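Local atomic coordinates of probable sugar ABC transporter, sugar-binding protein (Streptococcus pneumoniae, PDB entry 2W7Y), a protein that binds the blood group A-trisaccharide and, as a solute-binding protein, probably presents such glycans to a sugar ABC transporter for uptake. Residues A[312-315]-A[316-319]; A[320-323]-A[324-328]; A[57-60]-A[61-64]; A[130-133]-A[134-137]. All blocks are in the same frame, centred on the assembly; numbering follows the deposited sequence.

Contact 1 of 4, residues A[312-315]-A[316-319]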
# COMPACT_ATOMS: atom_id res chain seq x y z
N THR A 312 12.72 -6.56 -6.21
CA THR A 312 13.81 -6.77 -5.26
C THR A 312 14.66 -7.95 -5.76
O THR A 312 14.12 -9.01 -6.09
CB THR A 312 13.25 -7.08 -3.86
OG1 THR A 312 12.17 -6.19 -3.56
CG2 THR A 312 14.31 -6.92 -2.81
N ILE A 313 15.97 -7.76 -5.82
CA ILE A 313 16.84 -8.74 -6.48
C ILE A 313 17.97 -9.30 -5.61
O ILE A 313 18.60 -8.57 -4.84
CB ILE A 313 17.34 -8.25 -7.89
CG1 ILE A 313 18.83 -8.51 -8.08
CG2 ILE A 313 17.02 -6.77 -8.08
CD1 ILE A 313 19.34 -8.27 -9.48
N SER A 314 18.19 -10.61 -5.74
CA SER A 314 19.22 -11.32 -5.00
C SER A 314 20.64 -10.82 -5.30
O SER A 314 20.95 -10.46 -6.43
CB SER A 314 19.12 -12.82 -5.30
OG SER A 314 20.15 -13.55 -4.64
N SER A 315 21.48 -10.82 -4.26
CA SER A 315 22.89 -10.45 -4.36
C SER A 315 23.76 -11.63 -4.78
O SER A 315 24.91 -11.45 -5.18
CB SER A 315 23.39 -9.95 -3.01
OG SER A 315 23.29 -8.54 -2.92
N LYS A 316 23.20 -12.84 -4.69
CA LYS A 316 23.97 -14.07 -4.82
C LYS A 316 23.76 -14.78 -6.15
O LYS A 316 23.42 -15.97 -6.19
CB LYS A 316 23.68 -14.99 -3.63
CG LYS A 316 24.11 -14.40 -2.30
CD LYS A 316 24.06 -15.43 -1.19
CE LYS A 316 24.81 -14.93 0.03
NZ LYS A 316 24.17 -13.73 0.61
N MSE A 317 23.97 -14.05 -7.24
CA MSE A 317 23.75 -14.59 -8.57
C MSE A 317 24.94 -14.32 -9.49
O MSE A 317 25.73 -13.40 -9.23
CB MSE A 317 22.48 -14.00 -9.19
CG MSE A 317 21.22 -14.23 -8.37
SE MSE A 317 19.62 -13.69 -9.34
CE MSE A 317 20.04 -11.82 -9.67
N SER A 318 25.05 -15.10 -10.56
CA SER A 318 26.06 -14.88 -11.58
C SER A 318 25.88 -13.51 -12.24
O SER A 318 24.79 -12.91 -12.15
CB SER A 318 26.02 -15.99 -12.63
OG SER A 318 24.89 -15.86 -13.48
N GLU A 319 26.93 -13.02 -12.88
CA GLU A 319 26.93 -11.70 -13.52
C GLU A 319 25.82 -11.56 -14.56
O GLU A 319 25.18 -10.50 -14.64
CB GLU A 319 28.29 -11.42 -14.14
O HOH W 1 23.33 -10.81 -7.67
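M317, a selenomethionine, folds back across the preceding turn and lays its terminal methyl against I313. The bend at chi3 (-58°) is what brings CE round, so that it lies 3.6 Å from CD1 of I313 while the two side chains cross at about a right angle. The same methyl also rests near the carbonyl oxygen of S314, and further up the chain CG of M317 passes 3.9 Å from OG of S314. K316 adds the polar half of the turn. Its backbone N gives a nearly straight hydrogen bond to OG of S314 (3.1 Å, N-H...O 162°), which that hydroxyl can accept because chi1 of 178° swings it opposite its own N and toward the residues that follow. Beyond CG the lysine chain leads away from the turn; the side chain also touches L119. S315 contributes mainly backbone: its O takes a weak bond from N of M317, 3.4 Å long. A water reinforces the bend, donating to O of S314 at 2.7 Å and weakly accepting from N of M317. Outside the turn, backbone bonds tie S314 to D101 and S315 to L119, and the hydroxyl of S318 reaches E38. A serine oxygen gripping the NH two residues ahead is the signature of an ST turn, here leading from edge strand 311-313 to helix 319-332, whose N-cap is S318.

Contact 2 of 4, residues A[320-323]-A[324-328]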
# COMPACT_ATOMS: atom_id res chain seq x y z
N ALA A 320 25.59 -12.62 -15.33
CA ALA A 320 24.65 -12.61 -16.45
C ALA A 320 23.19 -12.50 -16.02
O ALA A 320 22.40 -11.80 -16.67
CB ALA A 320 24.86 -13.83 -17.34
N LYS A 321 22.81 -13.19 -14.95
CA LYS A 321 21.43 -13.14 -14.47
C LYS A 321 21.15 -11.95 -13.55
O LYS A 321 20.00 -11.53 -13.41
CB LYS A 321 20.96 -14.47 -13.86
CG LYS A 321 21.84 -15.06 -12.76
CD LYS A 321 21.44 -16.51 -12.47
CE LYS A 321 20.10 -16.59 -11.75
NZ LYS A 321 19.75 -17.98 -11.36
N GLN A 322 22.21 -11.41 -12.94
CA GLN A 322 22.12 -10.14 -12.22
C GLN A 322 21.85 -8.97 -13.17
O GLN A 322 21.07 -8.08 -12.85
CB GLN A 322 23.38 -9.88 -11.38
CG GLN A 322 23.35 -8.55 -10.64
CD GLN A 322 24.52 -8.35 -9.70
OE1 GLN A 322 24.78 -9.18 -8.84
NE2 GLN A 322 25.22 -7.23 -9.85
N LYS A 323 22.50 -8.98 -14.33
CA LYS A 323 22.31 -7.90 -15.30
C LYS A 323 21.00 -8.02 -16.08
O LYS A 323 20.47 -7.00 -16.53
CB LYS A 323 23.53 -7.72 -16.22
CG LYS A 323 23.83 -8.86 -17.18
CD LYS A 323 25.06 -8.55 -18.05
CE LYS A 323 26.33 -8.34 -17.21
NZ LYS A 323 27.57 -8.39 -18.04
N LEU A 324 20.47 -9.23 -16.22
CA LEU A 324 19.15 -9.44 -16.81
C LEU A 324 18.05 -8.99 -15.84
O LEU A 324 17.01 -8.46 -16.25
CB LEU A 324 18.93 -10.90 -17.21
CG LEU A 324 17.54 -11.28 -17.73
CD1 LEU A 324 17.32 -10.77 -19.15
CD2 LEU A 324 17.32 -12.78 -17.66
N ALA A 325 18.29 -9.22 -14.55
CA ALA A 325 17.37 -8.78 -13.49
C ALA A 325 17.28 -7.26 -13.41
O ALA A 325 16.20 -6.71 -13.19
CB ALA A 325 17.79 -9.37 -12.16
N LEU A 326 18.42 -6.58 -13.58
CA LEU A 326 18.46 -5.12 -13.63
C LEU A 326 17.83 -4.60 -14.91
O LEU A 326 17.20 -3.54 -14.92
CB LEU A 326 19.89 -4.60 -13.46
CG LEU A 326 20.52 -4.71 -12.07
CD1 LEU A 326 22.03 -4.53 -12.13
CD2 LEU A 326 19.90 -3.73 -11.08
N GLU A 327 18.00 -5.36 -16.00
CA GLU A 327 17.30 -5.09 -17.26
C GLU A 327 15.77 -5.18 -17.08
O GLU A 327 15.03 -4.43 -17.70
CB GLU A 327 17.76 -6.05 -18.37
CG GLU A 327 19.18 -5.77 -18.90
CD GLU A 327 19.74 -6.88 -19.80
OE1 GLU A 327 18.97 -7.44 -20.61
OE2 GLU A 327 20.95 -7.19 -19.72
N PHE A 328 15.32 -6.08 -16.20
CA PHE A 328 13.90 -6.24 -15.90
C PHE A 328 13.34 -5.06 -15.09
O PHE A 328 12.21 -4.63 -15.32
CB PHE A 328 13.63 -7.57 -15.19
CG PHE A 328 12.18 -7.79 -14.82
CD1 PHE A 328 11.21 -7.95 -15.81
CD2 PHE A 328 11.79 -7.84 -13.49
CE1 PHE A 328 9.87 -8.15 -15.47
CE2 PHE A 328 10.46 -8.05 -13.14
CZ PHE A 328 9.50 -8.21 -14.14
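K323 and E327 stand side by side on one face of helix 319-332, one turn apart, in a regular alpha-helical stretch. Its backbone ladder is plain i to i+4 bonding: N of L324, A325 and L326 donate in turn to O of A320, K321 and Q322, and N of E327 follows with a bond of 3.0 Å to O of K323. The side chains lie mainly against the carbonyl oxygens of the preceding turn. CB of A325 sits 3.3 Å from O of K321, and CG of L326 comes within 3.5 Å of O of Q322. L324 and A325 meet L40 of strand 39-44, and F328 enters an aromatic cluster with F42, F66 and F77, so the buried side of the helix faces the sheet and helix 54-69. Charge is handled mostly elsewhere: NZ of K321 pairs with D101 and donates to O of V39, whereas NZ of K323 stays 6.9 Å from OE2 of E327, too far for a salt bridge. The glutamate chain packs over the K323 carbonyl. With CG beside its own N (chi1 -72°), it runs back across that group, and this brings OE2 of E327 to 3.2 Å from O of K323, two acceptors with no hydrogen bond between them.

Contact 3 of 4, residues A[57-60]-A[61-64]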
# COMPACT_ATOMS: atom_id res chain seq x y z
N LYS A 57 -3.70 -10.55 -15.44
CA LYS A 57 -3.42 -11.02 -16.79
C LYS A 57 -2.59 -10.00 -17.57
O LYS A 57 -1.65 -10.37 -18.28
CB LYS A 57 -4.73 -11.32 -17.52
CG LYS A 57 -4.67 -12.48 -18.50
CD LYS A 57 -4.18 -12.05 -19.86
CE LYS A 57 -3.86 -13.26 -20.73
NZ LYS A 57 -3.41 -12.83 -22.08
N THR A 58 -2.95 -8.73 -17.44
CA THR A 58 -2.19 -7.63 -18.04
C THR A 58 -0.74 -7.65 -17.56
O THR A 58 0.19 -7.55 -18.36
CB THR A 58 -2.82 -6.26 -17.71
OG1 THR A 58 -4.18 -6.24 -18.16
CG2 THR A 58 -2.06 -5.13 -18.39
N MSE A 59 -0.55 -7.81 -16.25
CA MSE A 59 0.78 -7.88 -15.64
C MSE A 59 1.58 -9.08 -16.15
O MSE A 59 2.75 -8.93 -16.51
CB MSE A 59 0.69 -7.94 -14.12
CG MSE A 59 0.14 -6.69 -13.46
SE MSE A 59 1.24 -5.11 -13.72
CE MSE A 59 0.49 -4.09 -12.28
N ARG A 60 0.94 -10.25 -16.18
CA ARG A 60 1.55 -11.48 -16.69
C ARG A 60 1.93 -11.36 -18.17
O ARG A 60 2.93 -11.95 -18.61
CB ARG A 60 0.64 -12.70 -16.48
CG ARG A 60 0.47 -13.11 -15.02
CD ARG A 60 -0.12 -14.51 -14.86
NE ARG A 60 -1.45 -14.66 -15.46
CZ ARG A 60 -2.60 -14.41 -14.83
NH1 ARG A 60 -2.60 -13.99 -13.58
NH2 ARG A 60 -3.74 -14.58 -15.47
N ASP A 61 1.13 -10.61 -18.94
CA ASP A 61 1.45 -10.32 -20.34
C ASP A 61 2.71 -9.47 -20.46
O ASP A 61 3.54 -9.69 -21.34
CB ASP A 61 0.27 -9.65 -21.05
CG ASP A 61 -0.86 -10.61 -21.37
OD1 ASP A 61 -0.63 -11.84 -21.34
OD2 ASP A 61 -1.98 -10.14 -21.64
N LEU A 62 2.83 -8.49 -19.56
CA LEU A 62 4.03 -7.65 -19.45
C LEU A 62 5.29 -8.46 -19.16
O LEU A 62 6.35 -8.17 -19.71
CB LEU A 62 3.83 -6.59 -18.35
CG LEU A 62 3.52 -5.12 -18.67
CD1 LEU A 62 2.59 -4.94 -19.87
CD2 LEU A 62 2.96 -4.41 -17.43
N TYR A 63 5.17 -9.47 -18.30
CA TYR A 63 6.32 -10.26 -17.85
C TYR A 63 6.88 -11.20 -18.92
O TYR A 63 8.07 -11.18 -19.20
CB TYR A 63 5.99 -11.08 -16.60
CG TYR A 63 5.48 -10.31 -15.39
CD1 TYR A 63 5.96 -9.04 -15.09
CD2 TYR A 63 4.54 -10.89 -14.53
CE1 TYR A 63 5.50 -8.34 -13.97
CE2 TYR A 63 4.08 -10.20 -13.41
CZ TYR A 63 4.56 -8.93 -13.14
OH TYR A 63 4.10 -8.27 -12.03
N ASP A 64 6.02 -12.03 -19.51
CA ASP A 64 6.49 -13.02 -20.49
C ASP A 64 6.78 -12.41 -21.86
O ASP A 64 7.34 -13.08 -22.74
CB ASP A 64 5.58 -14.26 -20.56
CG ASP A 64 4.12 -13.92 -20.76
OD1 ASP A 64 3.83 -12.83 -21.28
OD2 ASP A 64 3.27 -14.75 -20.39
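The contact of K57 with D61, and of M59 with L62 and Y63, is a local one between successive turns of helix 54-69, which flanks the sheet of one lobe near the bound sugar. On its outer side, NZ of K57 forms a forked salt bridge with the carboxylate of D61, 3.0 Å to OD1 and 3.1 Å to OD2, each oxygen offering its syn lone pair. The bend of the lysine at chi2 (-86°) carries the amine along the helix to its partner. The buried side is built differently. The ring of Y63 lies over the backbone, with O of M59 above its centre, 3.2 Å from the plane; the same oxygen accepts the N-H of Y63. CZ of Y63 also meets CB of M59 at 4.1 Å, and SE of M59, a selenomethionine, lies 4.1 Å from CD2 of L62. The phenol OH is buried with no polar partner in the model. R60 turns its guanidinium toward the carbonyls of Y46 and H48. The side chain of M59 is about 6 Å from the bound galactose and that of Y63 about 7 Å from the fucose, close to these sugars but not in contact with them. Among the neighbours, L62 packs on V337 and V340 of helix 335-343, while Y63 meets F328 and M332 of helix 319-332 and turns its ring to F42 and H44 at strand 39-44.

Contact 4 of 4, residues A[130-133]-A[134-137]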
# COMPACT_ATOMS: atom_id res chain seq x y z
N ASN A 130 22.44 4.64 -15.28
CA ASN A 130 21.55 4.51 -16.45
C ASN A 130 20.47 5.59 -16.54
O ASN A 130 19.53 5.46 -17.34
CB ASN A 130 20.89 3.13 -16.46
CG ASN A 130 21.86 2.02 -16.79
OD1 ASN A 130 21.94 1.58 -17.94
ND2 ASN A 130 22.61 1.57 -15.79
N LYS A 131 20.60 6.64 -15.73
CA LYS A 131 19.72 7.83 -15.77
C LYS A 131 18.24 7.49 -15.59
O LYS A 131 17.41 7.84 -16.43
CB LYS A 131 19.93 8.65 -17.06
CG LYS A 131 21.37 8.82 -17.52
CD LYS A 131 21.45 9.39 -18.94
CE LYS A 131 20.93 8.40 -20.01
NZ LYS A 131 21.75 7.16 -20.11
N LEU A 132 17.92 6.80 -14.49
CA LEU A 132 16.56 6.34 -14.24
C LEU A 132 15.96 6.90 -12.95
O LEU A 132 15.09 6.28 -12.34
CB LEU A 132 16.50 4.80 -14.23
CG LEU A 132 17.09 4.00 -15.39
CD1 LEU A 132 17.23 2.55 -15.00
CD2 LEU A 132 16.26 4.15 -16.67
N GLU A 133 16.44 8.08 -12.53
CA GLU A 133 15.89 8.79 -11.37
C GLU A 133 14.40 9.05 -11.54
O GLU A 133 13.60 8.78 -10.64
CB GLU A 133 16.62 10.11 -11.14
CG GLU A 133 18.00 10.00 -10.49
CD GLU A 133 19.15 9.77 -11.48
OE1 GLU A 133 18.90 9.63 -12.70
OE2 GLU A 133 20.32 9.72 -11.03
N LYS A 134 14.04 9.58 -12.71
CA LYS A 134 12.66 9.91 -13.06
C LYS A 134 11.78 8.68 -13.23
O LYS A 134 10.58 8.71 -12.91
CB LYS A 134 12.61 10.73 -14.35
CG LYS A 134 12.54 12.23 -14.13
CD LYS A 134 11.90 12.89 -15.34
CE LYS A 134 10.94 13.99 -14.93
NZ LYS A 134 9.94 14.30 -15.98
N ASN A 135 12.37 7.60 -13.74
CA ASN A 135 11.66 6.35 -13.99
C ASN A 135 11.22 5.63 -12.72
O ASN A 135 10.16 5.00 -12.70
CB ASN A 135 12.52 5.41 -14.85
CG ASN A 135 12.80 5.98 -16.23
OD1 ASN A 135 13.64 6.86 -16.38
ND2 ASN A 135 12.11 5.45 -17.24
N VAL A 136 12.03 5.72 -11.67
CA VAL A 136 11.71 5.09 -10.38
C VAL A 136 10.92 6.03 -9.47
O VAL A 136 10.29 5.58 -8.50
CB VAL A 136 12.97 4.54 -9.66
CG1 VAL A 136 13.68 3.51 -10.53
CG2 VAL A 136 13.93 5.66 -9.25
N GLY A 137 10.97 7.33 -9.78
CA GLY A 137 10.19 8.36 -9.09
C GLY A 137 10.39 8.43 -7.60
O GLY A 137 11.51 8.62 -7.12
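N135 lays its side chain obliquely across that of L132, with OD1 of the amide 3.8 Å from CD2 of the leucine and the two CB atoms 4.1 Å apart. The pair brackets the start of the very short helix 133-136, a little over one turn long, with L132 at its N-cap position and G137 just past its end. Having only carbon in its side chain, L132 supplies no capping oxygen; it is packed on Y126 and I127 of the preceding helix 124-129 instead. The amide of N135 is fixed from the other end, since ND2 donates to the carbonyl of T333, and chi1 of -63° sets CG beside its own N, from where OD1 faces CA and CD2 of the leucine. V136 closes the turn on the buried side. Its N donates to O of L132 at 3.2 Å, while both its methyls rest on that oxygen, and CG2 is shared between O of L132 and O of E133, 3.4 Å from each. On the outer side K134 reaches away to N353 and bonds to E352 through its backbone. OE2 of E133 lies close to OD1 of D128, and these like charges may raise the proton affinity of one of them. The one-turn helix thus joins helix 124-129 to the loops around T333 and N353. At its end G137 adopts a positive phi of 56°, and its N makes a weak bond to O of E133, 3.1 Å long with an N-H...O angle of 134°.

All four contacts are local and partly buried. L324, A325 and F328 in contact 2 and M59, L62 and Y63 in contact 3 are core, whereas K316, K323, D64 and K134 are exposed. Contacts 1 and 2 run on along the chain and touch: CD1 of I313 packs 3.3 Å from CB of A325, so the end of the strand packs on the helix that follows. Contact 2 meets contact 3 through F328 and Y63, linking two helices. Contact 4 touches none of the others. Contacts 2 and 3 are regular helix, only the latter with an internal salt bridge; contacts 1 and 4 lie at chain bends, where a serine hydroxyl accepts a backbone N-H or a glycine takes a positive phi.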